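Local structure of peptide synthetase, module 7 (Actinoplanes teichomyceticus, 4TX3) at residues T312-V324 and Q445-L457. The protein is a condensation-type domain of module 7 of a nonribosomal peptide synthetase, probably taking part in assembling or tailoring the carrier-bound peptide. Sequence-based numbering, arbitrary orientation.
Sequences TDLSADPTFLEVV and QVAEDPGRRISDL
D317 grips the 3-10 turn 454-456 with both oxygens of its carboxylate: OD2 takes the hydroxyl of S455 on its syn side, 2.5 Å from OG, while OD1 receives a weak bond from S455 N. The torsion that sends CG away from the backbone N (chi1 -150°) lays the carboxylate across the start of that turn. With alanine in place of D317, S455 OG and N would probably lose these acceptors, leaving the hydroxyl free to turn. D317 O in turn meets R453 NH1 at 3.1 Å, in the guanidinium plane, along a nearly straight N-H...O path of 165°. Extended from CG to NE, the R453 chain crosses T319 at a slant, and T319 CG2 sits over the guanidinium face, 3.7 Å from R453 CZ; E322 OE1 adds a long, purely electrostatic salt bridge from out of that plane.

T319 and E322 form a capping box at the start of helix 320-334: T319 OG1 accepts from E322 N at 2.9 Å, and E322 OE1 accepts from T319 N. This helix start in the condensation domain is joined to the chain leaving helix 429-448 through a single beta bridge between T319 and R453. F320 N donates to R452 O at 2.8 Å and L321 N to P450 O, both acceptors belonging to the type I turn 449-452.

The F320 ring has V446 CG1 over the centre of one face and V324 CG2 over the opposite face, displaced toward the rim, with P450 O at its edge. I454 CD1 packs against P318 CD at 3.7 Å and L314 CD2 at 3.9 Å.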
loop_
_atom_site.group_PDB
_atom_site.type_symbol
_atom_site.label_atom_id
_atom_site.label_comp_id
_atom_site.label_asym_id
_atom_site.label_seq_id
_atom_site.Cartn_x
_atom_site.Cartn_y
_atom_site.Cartn_z
ATOM N N THR B 312 29.105 -3.907 15.673
ATOM C CA THR B 312 28.830 -3.427 17.014
ATOM C C THR B 312 29.952 -3.850 17.937
ATOM O O THR B 312 30.440 -4.966 17.845
ATOM C CB THR B 312 27.460 -3.944 17.518
ATOM O OG1 THR B 312 26.424 -3.371 16.704
ATOM C CG2 THR B 312 27.221 -3.529 18.952
ATOM N N ASP B 313 30.385 -2.933 18.796
ATOM C CA ASP B 313 31.437 -3.214 19.763
ATOM C C ASP B 313 30.850 -3.415 21.156
ATOM O O ASP B 313 30.273 -2.493 21.720
ATOM C CB ASP B 313 32.461 -2.079 19.768
ATOM C CG ASP B 313 33.505 -2.217 20.883
ATOM O OD1 ASP B 313 33.696 -3.323 21.435
ATOM O OD2 ASP B 313 34.158 -1.200 21.194
ATOM N N LEU B 314 31.032 -4.612 21.714
ATOM C CA LEU B 314 30.412 -4.970 22.995
ATOM C C LEU B 314 31.396 -5.119 24.152
ATOM O O LEU B 314 31.102 -5.804 25.131
ATOM C CB LEU B 314 29.619 -6.267 22.850
ATOM C CG LEU B 314 28.499 -6.127 21.821
ATOM C CD1 LEU B 314 28.807 -6.980 20.594
ATOM C CD2 LEU B 314 27.159 -6.483 22.420
ATOM N N SER B 315 32.549 -4.471 24.057
ATOM C CA SER B 315 33.529 -4.546 25.132
ATOM C C SER B 315 33.089 -3.745 26.357
ATOM O O SER B 315 32.227 -2.871 26.253
ATOM C CB SER B 315 34.904 -4.059 24.645
ATOM O OG SER B 315 34.849 -2.719 24.188
ATOM N N ALA B 316 33.680 -4.089 27.506
ATOM C CA ALA B 316 33.488 -3.444 28.817
ATOM C C ALA B 316 32.142 -3.740 29.482
ATOM O O ALA B 316 31.596 -2.883 30.164
ATOM C CB ALA B 316 33.684 -1.949 28.707
ATOM N N ASP B 317 31.644 -4.962 29.302
ATOM C CA ASP B 317 30.399 -5.429 29.912
ATOM C C ASP B 317 29.281 -4.376 29.939
ATOM O O ASP B 317 28.807 -3.990 31.011
ATOM C CB ASP B 317 30.673 -5.929 31.329
ATOM C CG ASP B 317 29.712 -7.023 31.747
ATOM O OD1 ASP B 317 29.431 -7.921 30.916
ATOM O OD2 ASP B 317 29.240 -6.988 32.903
ATOM N N PRO B 318 28.855 -3.919 28.757
ATOM C CA PRO B 318 27.860 -2.848 28.629
ATOM C C PRO B 318 26.462 -3.216 29.150
ATOM O O PRO B 318 26.010 -4.356 29.014
ATOM C CB PRO B 318 27.799 -2.605 27.114
ATOM C CG PRO B 318 28.883 -3.459 26.506
ATOM C CD PRO B 318 29.167 -4.541 27.460
ATOM N N THR B 319 25.785 -2.247 29.750
ATOM C CA THR B 319 24.350 -2.375 29.979
ATOM C C THR B 319 23.644 -2.508 28.633
ATOM O O THR B 319 24.181 -2.080 27.593
ATOM C CB THR B 319 23.769 -1.168 30.696
ATOM O OG1 THR B 319 23.795 -0.042 29.802
ATOM C CG2 THR B 319 24.567 -0.856 31.944
ATOM N N PHE B 320 22.450 -3.093 28.654
ATOM C CA PHE B 320 21.611 -3.166 27.463
ATOM C C PHE B 320 21.473 -1.801 26.822
ATOM O O PHE B 320 21.639 -1.651 25.608
ATOM C CB PHE B 320 20.221 -3.719 27.803
ATOM C CG PHE B 320 19.221 -3.557 26.703
ATOM C CD1 PHE B 320 19.319 -4.314 25.542
ATOM C CD2 PHE B 320 18.189 -2.633 26.814
ATOM C CE1 PHE B 320 18.400 -4.150 24.515
ATOM C CE2 PHE B 320 17.259 -2.468 25.790
ATOM C CZ PHE B 320 17.357 -3.227 24.644
ATOM N N LEU B 321 21.179 -0.805 27.649
ATOM C CA LEU B 321 20.985 0.558 27.171
ATOM C C LEU B 321 22.254 1.106 26.524
ATOM O O LEU B 321 22.183 1.830 25.526
ATOM C CB LEU B 321 20.546 1.476 28.315
ATOM C CG LEU B 321 19.120 1.389 28.837
ATOM C CD1 LEU B 321 19.005 2.296 30.047
ATOM C CD2 LEU B 321 18.135 1.794 27.754
ATOM N N GLU B 322 23.412 0.768 27.085
ATOM C CA GLU B 322 24.670 1.150 26.454
ATOM C C GLU B 322 24.829 0.489 25.079
ATOM O O GLU B 322 25.344 1.120 24.137
ATOM C CB GLU B 322 25.860 0.820 27.369
ATOM C CG GLU B 322 26.021 1.858 28.504
ATOM C CD GLU B 322 26.918 1.410 29.667
ATOM O OE1 GLU B 322 27.042 0.186 29.916
ATOM O OE2 GLU B 322 27.491 2.305 30.340
ATOM N N VAL B 323 24.366 -0.756 24.947
ATOM C CA VAL B 323 24.473 -1.454 23.669
ATOM C C VAL B 323 23.558 -0.816 22.619
ATOM O O VAL B 323 23.961 -0.626 21.465
ATOM C CB VAL B 323 24.135 -2.936 23.795
ATOM C CG1 VAL B 323 24.203 -3.599 22.425
ATOM C CG2 VAL B 323 25.089 -3.619 24.774
ATOM N N VAL B 324 22.350 -0.455 23.046
ATOM C CA VAL B 324 21.382 0.233 22.201
ATOM C C VAL B 324 21.963 1.504 21.614
ATOM O O VAL B 324 21.896 1.734 20.408
ATOM C CB VAL B 324 20.084 0.569 22.988
ATOM C CG1 VAL B 324 19.223 1.582 22.233
ATOM C CG2 VAL B 324 19.290 -0.721 23.273
ATOM N N GLN B 445 14.242 -10.297 30.085
ATOM C CA GLN B 445 15.089 -9.701 31.134
ATOM C C GLN B 445 15.412 -8.239 30.874
ATOM O O GLN B 445 15.370 -7.391 31.761
ATOM C CB GLN B 445 16.409 -10.470 31.272
ATOM C CG GLN B 445 16.234 -11.950 31.449
ATOM C CD GLN B 445 17.539 -12.701 31.313
ATOM O OE1 GLN B 445 18.597 -12.232 31.745
ATOM N NE2 GLN B 445 17.476 -13.875 30.696
ATOM N N VAL B 446 15.756 -7.964 29.636
ATOM C CA VAL B 446 16.228 -6.659 29.261
ATOM C C VAL B 446 15.030 -5.695 29.241
ATOM O O VAL B 446 15.156 -4.509 29.558
ATOM C CB VAL B 446 16.987 -6.765 27.906
ATOM C CG1 VAL B 446 16.521 -5.751 26.924
ATOM C CG2 VAL B 446 18.500 -6.701 28.130
ATOM N N ALA B 447 13.853 -6.224 28.919
ATOM C CA ALA B 447 12.614 -5.440 28.998
ATOM C C ALA B 447 12.285 -5.017 30.423
ATOM O O ALA B 447 11.925 -3.868 30.664
ATOM C CB ALA B 447 11.462 -6.215 28.427
ATOM N N GLU B 448 12.383 -5.948 31.365
ATOM C CA GLU B 448 12.125 -5.607 32.758
ATOM C C GLU B 448 13.262 -4.762 33.366
ATOM O O GLU B 448 13.012 -3.818 34.120
ATOM C CB GLU B 448 11.905 -6.875 33.582
ATOM C CG GLU B 448 12.218 -6.695 35.062
ATOM C CD GLU B 448 11.256 -7.435 35.983
ATOM O OE1 GLU B 448 11.072 -8.657 35.788
ATOM O OE2 GLU B 448 10.678 -6.790 36.896
ATOM N N ASP B 449 14.504 -5.086 33.008
ATOM C CA ASP B 449 15.676 -4.433 33.593
ATOM C C ASP B 449 16.658 -3.919 32.543
ATOM O O ASP B 449 17.693 -4.538 32.285
ATOM C CB ASP B 449 16.389 -5.406 34.525
ATOM C CG ASP B 449 17.588 -4.787 35.198
ATOM O OD1 ASP B 449 17.673 -3.523 35.254
ATOM O OD2 ASP B 449 18.439 -5.581 35.666
ATOM N N PRO B 450 16.359 -2.760 31.951
ATOM C CA PRO B 450 17.137 -2.314 30.787
ATOM C C PRO B 450 18.569 -1.890 31.143
ATOM O O PRO B 450 19.332 -1.494 30.249
ATOM C CB PRO B 450 16.312 -1.135 30.247
ATOM C CG PRO B 450 15.556 -0.635 31.415
ATOM C CD PRO B 450 15.317 -1.797 32.338
ATOM N N GLY B 451 18.932 -1.997 32.421
ATOM C CA GLY B 451 20.273 -1.654 32.869
ATOM C C GLY B 451 21.156 -2.870 33.058
ATOM O O GLY B 451 22.333 -2.767 33.421
ATOM N N ARG B 452 20.586 -4.038 32.813
ATOM C CA ARG B 452 21.323 -5.277 32.956
ATOM C C ARG B 452 22.496 -5.362 31.967
ATOM O O ARG B 452 22.386 -4.932 30.808
ATOM C CB ARG B 452 20.372 -6.461 32.778
ATOM C CG ARG B 452 21.052 -7.806 32.924
ATOM C CD ARG B 452 20.054 -8.892 33.272
ATOM N NE ARG B 452 19.127 -8.447 34.302
ATOM C CZ ARG B 452 18.371 -9.277 35.010
ATOM N NH1 ARG B 452 18.454 -10.588 34.794
ATOM N NH2 ARG B 452 17.542 -8.795 35.931
ATOM N N ARG B 453 23.618 -5.913 32.432
ATOM C CA ARG B 453 24.818 -6.053 31.603
ATOM C C ARG B 453 24.920 -7.458 31.039
ATOM O O ARG B 453 24.280 -8.389 31.553
ATOM C CB ARG B 453 26.077 -5.725 32.406
ATOM C CG ARG B 453 26.035 -4.354 33.031
ATOM C CD ARG B 453 27.220 -4.072 33.940
ATOM N NE ARG B 453 27.069 -2.748 34.547
ATOM C CZ ARG B 453 27.529 -1.616 34.016
ATOM N NH1 ARG B 453 28.192 -1.636 32.862
ATOM N NH2 ARG B 453 27.327 -0.460 34.636
ATOM N N ILE B 454 25.743 -7.600 29.999
ATOM C CA ILE B 454 25.931 -8.857 29.281
ATOM C C ILE B 454 26.202 -10.045 30.206
ATOM O O ILE B 454 25.633 -11.141 30.041
ATOM C CB ILE B 454 27.098 -8.734 28.272
ATOM C CG1 ILE B 454 26.746 -7.740 27.165
ATOM C CG2 ILE B 454 27.416 -10.077 27.661
ATOM C CD1 ILE B 454 27.808 -7.642 26.065
ATOM N N SER B 455 27.073 -9.805 31.184
ATOM C CA SER B 455 27.520 -10.823 32.131
ATOM C C SER B 455 26.441 -11.258 33.140
ATOM O O SER B 455 26.558 -12.327 33.735
ATOM C CB SER B 455 28.737 -10.314 32.900
ATOM O OG SER B 455 28.371 -9.203 33.704
ATOM N N ASP B 456 25.424 -10.425 33.346
ATOM C CA ASP B 456 24.300 -10.787 34.203
ATOM C C ASP B 456 23.122 -11.416 33.460
ATOM O O ASP B 456 22.078 -11.607 34.061
ATOM C CB ASP B 456 23.736 -9.574 34.953
ATOM C CG ASP B 456 24.799 -8.687 35.547
ATOM O OD1 ASP B 456 25.842 -9.221 36.018
ATOM O OD2 ASP B 456 24.548 -7.446 35.570
ATOM N N LEU B 457 23.260 -11.687 32.165
ATOM C CA LEU B 457 22.159 -12.281 31.409
ATOM C C LEU B 457 22.008 -13.752 31.790
ATOM O O LEU B 457 22.972 -14.519 31.754
ATOM C CB LEU B 457 22.379 -12.146 29.901
ATOM C CG LEU B 457 22.367 -10.737 29.296
ATOM C CD1 LEU B 457 22.535 -10.791 27.784
ATOM C CD2 LEU B 457 21.117 -9.934 29.667
#